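Local coordinates for protein gluconate kinase (PDB 3LL3) that probably phosphorylates a sugar or sugar acid such as xylulose or gluconate, using ATP, as a carbohydrate kinase of the FGGY family, at residues A414-K425 and Q456-E467. Residues are numbered along the deposited sequence; the frame is centred on the assembly and turned at random.
Sequences ANIFNVPIVTMK and QADKVYFPNPKE
Asn415, near the end of helix 407-417, grips the start of helix 465-485 with both ends of its amide: OD1 accepts from Asn464 N (2.8 Å, 161° at the hydrogen), and ND2 donates to Glu467 OE1 (2.8 Å), which it meets from above the carboxylate plane. An amide suits this place because it offers acceptor and donor at once. Asn464 is the N-cap, its OD1 accepting from Glu467 N. Replacing Asn415 by an alanine would probably leave Asn464 N and the Glu467 carboxylate without these partners, the carboxylate freer to turn.

Between the strands, Ile421 and Tyr461 form an antiparallel hydrogen-bonded pair, Tyr461 N reaching Ile421 O at 2.7 Å. Thr423 N binds Lys459 O (2.8 Å), while Thr423 O takes Asp458 N; the register slips by one residue here, a beta bulge. Thr423 sets OG1 between its backbone N and carbonyl carbon (chi1 50°), 3.0 Å from Lys459 O, while CG2 nears Tyr461 CE2. Tyr461 lays its ring edge against Ile421 O, and its hydroxyl bonds Asp407 and Arg410.

On the face of Val422 and Val460, Val422 CG1 meets Ala457 CB (3.5 Å). Beyond the strand ends, Pro420 CG touches Phe462 CD2 (4.0 Å), and Pro463, rigid and without an N-H needing a partner, lays CG 3.6 Å from Ala414 O. Strand 457-461 is outermost, antiparallel to 421-424, in the C-terminal domain's sheet of the actin-like ATPase fold.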
loop_
_atom_site.group_PDB
_atom_site.type_symbol
_atom_site.label_atom_id
_atom_site.label_comp_id
_atom_site.label_asym_id
_atom_site.label_seq_id
_atom_site.Cartn_x
_atom_site.Cartn_y
_atom_site.Cartn_z
ATOM N N ALA A 414 -3.890 21.326 -11.544
ATOM C CA ALA A 414 -4.576 21.708 -12.776
ATOM C C ALA A 414 -4.896 20.476 -13.626
ATOM O O ALA A 414 -6.005 20.338 -14.142
ATOM C CB ALA A 414 -3.709 22.678 -13.576
ATOM N N ASN A 415 -3.902 19.603 -13.789
ATOM C CA ASN A 415 -4.064 18.394 -14.588
ATOM C C ASN A 415 -5.067 17.369 -14.020
ATOM O O ASN A 415 -5.800 16.730 -14.779
ATOM C CB ASN A 415 -2.702 17.742 -14.815
ATOM C CG ASN A 415 -1.775 18.610 -15.656
ATOM O OD1 ASN A 415 -2.211 19.594 -16.250
ATOM N ND2 ASN A 415 -0.498 18.252 -15.704
ATOM N N ILE A 416 -5.079 17.216 -12.692
ATOM C CA ILE A 416 -6.013 16.312 -12.017
ATOM C C ILE A 416 -7.426 16.890 -11.921
ATOM O O ILE A 416 -8.397 16.206 -12.256
ATOM C CB ILE A 416 -5.493 15.914 -10.625
ATOM C CG1 ILE A 416 -4.321 14.936 -10.779
ATOM C CG2 ILE A 416 -6.608 15.312 -9.775
ATOM C CD1 ILE A 416 -3.589 14.657 -9.484
ATOM N N PHE A 417 -7.548 18.134 -11.470
ATOM C CA PHE A 417 -8.851 18.804 -11.423
ATOM C C PHE A 417 -9.388 19.122 -12.827
ATOM O O PHE A 417 -10.596 19.222 -13.027
ATOM C CB PHE A 417 -8.787 20.095 -10.581
ATOM C CG PHE A 417 -8.790 19.866 -9.079
ATOM C CD1 PHE A 417 -9.853 20.299 -8.302
ATOM C CD2 PHE A 417 -7.722 19.239 -8.450
ATOM C CE1 PHE A 417 -9.861 20.102 -6.907
ATOM C CE2 PHE A 417 -7.711 19.041 -7.073
ATOM C CZ PHE A 417 -8.792 19.463 -6.294
ATOM N N ASN A 418 -8.494 19.267 -13.802
ATOM C CA ASN A 418 -8.890 19.628 -15.168
ATOM C C ASN A 418 -9.676 20.942 -15.216
ATOM O O ASN A 418 -10.642 21.072 -15.974
ATOM C CB ASN A 418 -9.712 18.535 -15.848
ATOM C CG ASN A 418 -9.658 18.638 -17.381
ATOM O OD1 ASN A 418 -8.786 19.309 -17.936
ATOM N ND2 ASN A 418 -10.586 17.972 -18.061
ATOM N N VAL A 419 -9.274 21.885 -14.372
ATOM C CA VAL A 419 -9.757 23.258 -14.431
ATOM C C VAL A 419 -8.535 24.153 -14.151
ATOM O O VAL A 419 -7.550 23.701 -13.547
ATOM C CB VAL A 419 -10.923 23.528 -13.421
ATOM C CG1 VAL A 419 -11.981 22.437 -13.476
ATOM C CG2 VAL A 419 -10.409 23.629 -12.030
ATOM N N PRO A 420 -8.562 25.408 -14.616
ATOM C CA PRO A 420 -7.379 26.233 -14.359
ATOM C C PRO A 420 -7.167 26.481 -12.864
ATOM O O PRO A 420 -8.134 26.646 -12.108
ATOM C CB PRO A 420 -7.700 27.543 -15.085
ATOM C CG PRO A 420 -8.743 27.173 -16.101
ATOM C CD PRO A 420 -9.555 26.108 -15.448
ATOM N N ILE A 421 -5.901 26.500 -12.454
ATOM C CA ILE A 421 -5.524 26.794 -11.083
ATOM C C ILE A 421 -5.018 28.240 -11.034
ATOM O O ILE A 421 -4.100 28.614 -11.783
ATOM C CB ILE A 421 -4.412 25.824 -10.598
ATOM C CG1 ILE A 421 -4.918 24.367 -10.583
ATOM C CG2 ILE A 421 -3.820 26.290 -9.267
ATOM C CD1 ILE A 421 -5.866 24.061 -9.462
ATOM N N VAL A 422 -5.642 29.055 -10.189
ATOM C CA VAL A 422 -5.237 30.444 -10.011
ATOM C C VAL A 422 -4.602 30.662 -8.652
ATOM O O VAL A 422 -5.257 30.491 -7.624
ATOM C CB VAL A 422 -6.436 31.398 -10.139
ATOM C CG1 VAL A 422 -5.978 32.835 -10.001
ATOM C CG2 VAL A 422 -7.162 31.160 -11.447
ATOM N N THR A 423 -3.331 31.046 -8.638
ATOM C CA THR A 423 -2.647 31.308 -7.384
ATOM C C THR A 423 -2.839 32.776 -7.038
ATOM O O THR A 423 -3.126 33.587 -7.913
ATOM C CB THR A 423 -1.154 30.949 -7.448
ATOM O OG1 THR A 423 -0.572 31.546 -8.615
ATOM C CG2 THR A 423 -0.985 29.451 -7.524
HETATM N N MSE A 424 -2.713 33.106 -5.760
HETATM C CA MSE A 424 -3.079 34.436 -5.276
HETATM C C MSE A 424 -1.858 35.171 -4.771
HETATM O O MSE A 424 -0.909 34.559 -4.275
HETATM C CB MSE A 424 -4.114 34.334 -4.144
HETATM C CG MSE A 424 -5.242 33.363 -4.443
HETATM SE SE MSE A 424 -6.309 33.905 -6.010
HETATM C CE MSE A 424 -6.848 35.690 -5.335
ATOM N N LYS A 425 -1.886 36.489 -4.886
ATOM C CA LYS A 425 -0.794 37.304 -4.367
ATOM C C LYS A 425 -0.726 37.212 -2.846
ATOM O O LYS A 425 0.366 37.200 -2.276
ATOM C CB LYS A 425 -0.908 38.757 -4.848
ATOM C CG LYS A 425 -0.692 38.890 -6.357
ATOM C CD LYS A 425 -0.728 40.340 -6.850
ATOM C CE LYS A 425 -0.578 40.385 -8.378
ATOM N NZ LYS A 425 -0.965 41.709 -8.966
ATOM N N GLN A 456 -6.042 39.742 -5.055
ATOM C CA GLN A 456 -5.663 39.672 -6.457
ATOM C C GLN A 456 -4.952 38.372 -6.849
ATOM O O GLN A 456 -4.213 37.777 -6.059
ATOM C CB GLN A 456 -4.826 40.896 -6.842
ATOM C CG GLN A 456 -5.620 42.183 -6.781
ATOM C CD GLN A 456 -4.997 43.282 -7.601
ATOM O OE1 GLN A 456 -4.594 43.067 -8.751
ATOM N NE2 GLN A 456 -4.918 44.482 -7.018
ATOM N N ALA A 457 -5.200 37.955 -8.082
ATOM C CA ALA A 457 -4.634 36.747 -8.657
ATOM C C ALA A 457 -3.183 36.970 -9.091
ATOM O O ALA A 457 -2.822 38.054 -9.540
ATOM C CB ALA A 457 -5.469 36.328 -9.841
ATOM N N ASP A 458 -2.361 35.932 -8.970
ATOM C CA ASP A 458 -0.949 36.037 -9.293
ATOM C C ASP A 458 -0.621 35.309 -10.588
ATOM O O ASP A 458 -0.315 35.947 -11.590
ATOM C CB ASP A 458 -0.077 35.479 -8.172
ATOM C CG ASP A 458 1.396 35.755 -8.401
ATOM O OD1 ASP A 458 1.693 36.770 -9.055
ATOM O OD2 ASP A 458 2.257 34.972 -7.950
ATOM N N LYS A 459 -0.668 33.979 -10.549
ATOM C CA LYS A 459 -0.366 33.139 -11.718
ATOM C C LYS A 459 -1.520 32.190 -12.036
ATOM O O LYS A 459 -2.245 31.779 -11.126
ATOM C CB LYS A 459 0.909 32.322 -11.483
ATOM C CG LYS A 459 2.171 32.969 -12.035
ATOM C CD LYS A 459 3.029 33.587 -10.960
ATOM C CE LYS A 459 4.023 32.579 -10.418
ATOM N NZ LYS A 459 5.298 32.660 -11.166
ATOM N N VAL A 460 -1.700 31.854 -13.314
ATOM C CA VAL A 460 -2.709 30.876 -13.706
ATOM C C VAL A 460 -2.030 29.648 -14.340
ATOM O O VAL A 460 -1.064 29.779 -15.108
ATOM C CB VAL A 460 -3.713 31.439 -14.713
ATOM C CG1 VAL A 460 -4.827 30.441 -14.958
ATOM C CG2 VAL A 460 -4.266 32.775 -14.247
ATOM N N TYR A 461 -2.530 28.465 -14.009
ATOM C CA TYR A 461 -2.016 27.222 -14.573
ATOM C C TYR A 461 -3.141 26.501 -15.301
ATOM O O TYR A 461 -4.105 26.082 -14.665
ATOM C CB TYR A 461 -1.464 26.337 -13.449
ATOM C CG TYR A 461 -0.320 26.990 -12.703
ATOM C CD1 TYR A 461 1.000 26.669 -12.996
ATOM C CD2 TYR A 461 -0.560 27.939 -11.724
ATOM C CE1 TYR A 461 2.041 27.262 -12.326
ATOM C CE2 TYR A 461 0.476 28.540 -11.052
ATOM C CZ TYR A 461 1.781 28.201 -11.357
ATOM O OH TYR A 461 2.830 28.815 -10.690
ATOM N N PHE A 462 -3.035 26.364 -16.626
ATOM C CA PHE A 462 -4.061 25.643 -17.376
ATOM C C PHE A 462 -3.748 24.156 -17.454
ATOM O O PHE A 462 -2.583 23.773 -17.516
ATOM C CB PHE A 462 -4.224 26.211 -18.783
ATOM C CG PHE A 462 -4.585 27.667 -18.800
ATOM C CD1 PHE A 462 -3.589 28.639 -18.815
ATOM C CD2 PHE A 462 -5.914 28.065 -18.781
ATOM C CE1 PHE A 462 -3.919 30.009 -18.802
ATOM C CE2 PHE A 462 -6.249 29.432 -18.784
ATOM C CZ PHE A 462 -5.236 30.399 -18.796
ATOM N N PRO A 463 -4.791 23.311 -17.444
ATOM C CA PRO A 463 -4.604 21.858 -17.568
ATOM C C PRO A 463 -3.849 21.531 -18.852
ATOM O O PRO A 463 -4.178 22.067 -19.902
ATOM C CB PRO A 463 -6.034 21.324 -17.648
ATOM C CG PRO A 463 -6.861 22.391 -16.936
ATOM C CD PRO A 463 -6.211 23.682 -17.329
ATOM N N ASN A 464 -2.817 20.705 -18.746
ATOM C CA ASN A 464 -2.164 20.124 -19.910
ATOM C C ASN A 464 -3.023 18.929 -20.361
ATOM O O ASN A 464 -3.242 17.981 -19.595
ATOM C CB ASN A 464 -0.727 19.735 -19.543
ATOM C CG ASN A 464 -0.035 18.944 -20.626
ATOM O OD1 ASN A 464 -0.455 17.836 -20.968
ATOM N ND2 ASN A 464 1.059 19.494 -21.155
ATOM N N PRO A 465 -3.563 19.002 -21.589
ATOM C CA PRO A 465 -4.542 18.038 -22.118
ATOM C C PRO A 465 -4.057 16.588 -22.062
ATOM O O PRO A 465 -4.844 15.687 -21.743
ATOM C CB PRO A 465 -4.690 18.458 -23.586
ATOM C CG PRO A 465 -4.284 19.885 -23.616
ATOM C CD PRO A 465 -3.219 20.044 -22.571
ATOM N N LYS A 466 -2.785 16.374 -22.394
ATOM C CA LYS A 466 -2.213 15.035 -22.403
ATOM C C LYS A 466 -2.219 14.415 -20.999
ATOM O O LYS A 466 -2.820 13.370 -20.791
ATOM C CB LYS A 466 -0.801 15.077 -22.989
ATOM C CG LYS A 466 -0.399 13.813 -23.699
ATOM C CD LYS A 466 0.893 14.014 -24.469
ATOM C CE LYS A 466 1.171 12.824 -25.380
ATOM N NZ LYS A 466 0.018 12.555 -26.298
ATOM N N GLU A 467 -1.573 15.071 -20.034
ATOM C CA GLU A 467 -1.604 14.613 -18.641
ATOM C C GLU A 467 -3.016 14.570 -18.051
ATOM O O GLU A 467 -3.356 13.650 -17.299
ATOM C CB GLU A 467 -0.710 15.472 -17.750
ATOM C CG GLU A 467 0.768 15.286 -17.977
ATOM C CD GLU A 467 1.575 15.532 -16.713
ATOM O OE1 GLU A 467 0.969 15.851 -15.658
ATOM O OE2 GLU A 467 2.819 15.404 -16.764
HETATM O O HOH W 1 1.715 32.688 -7.266
#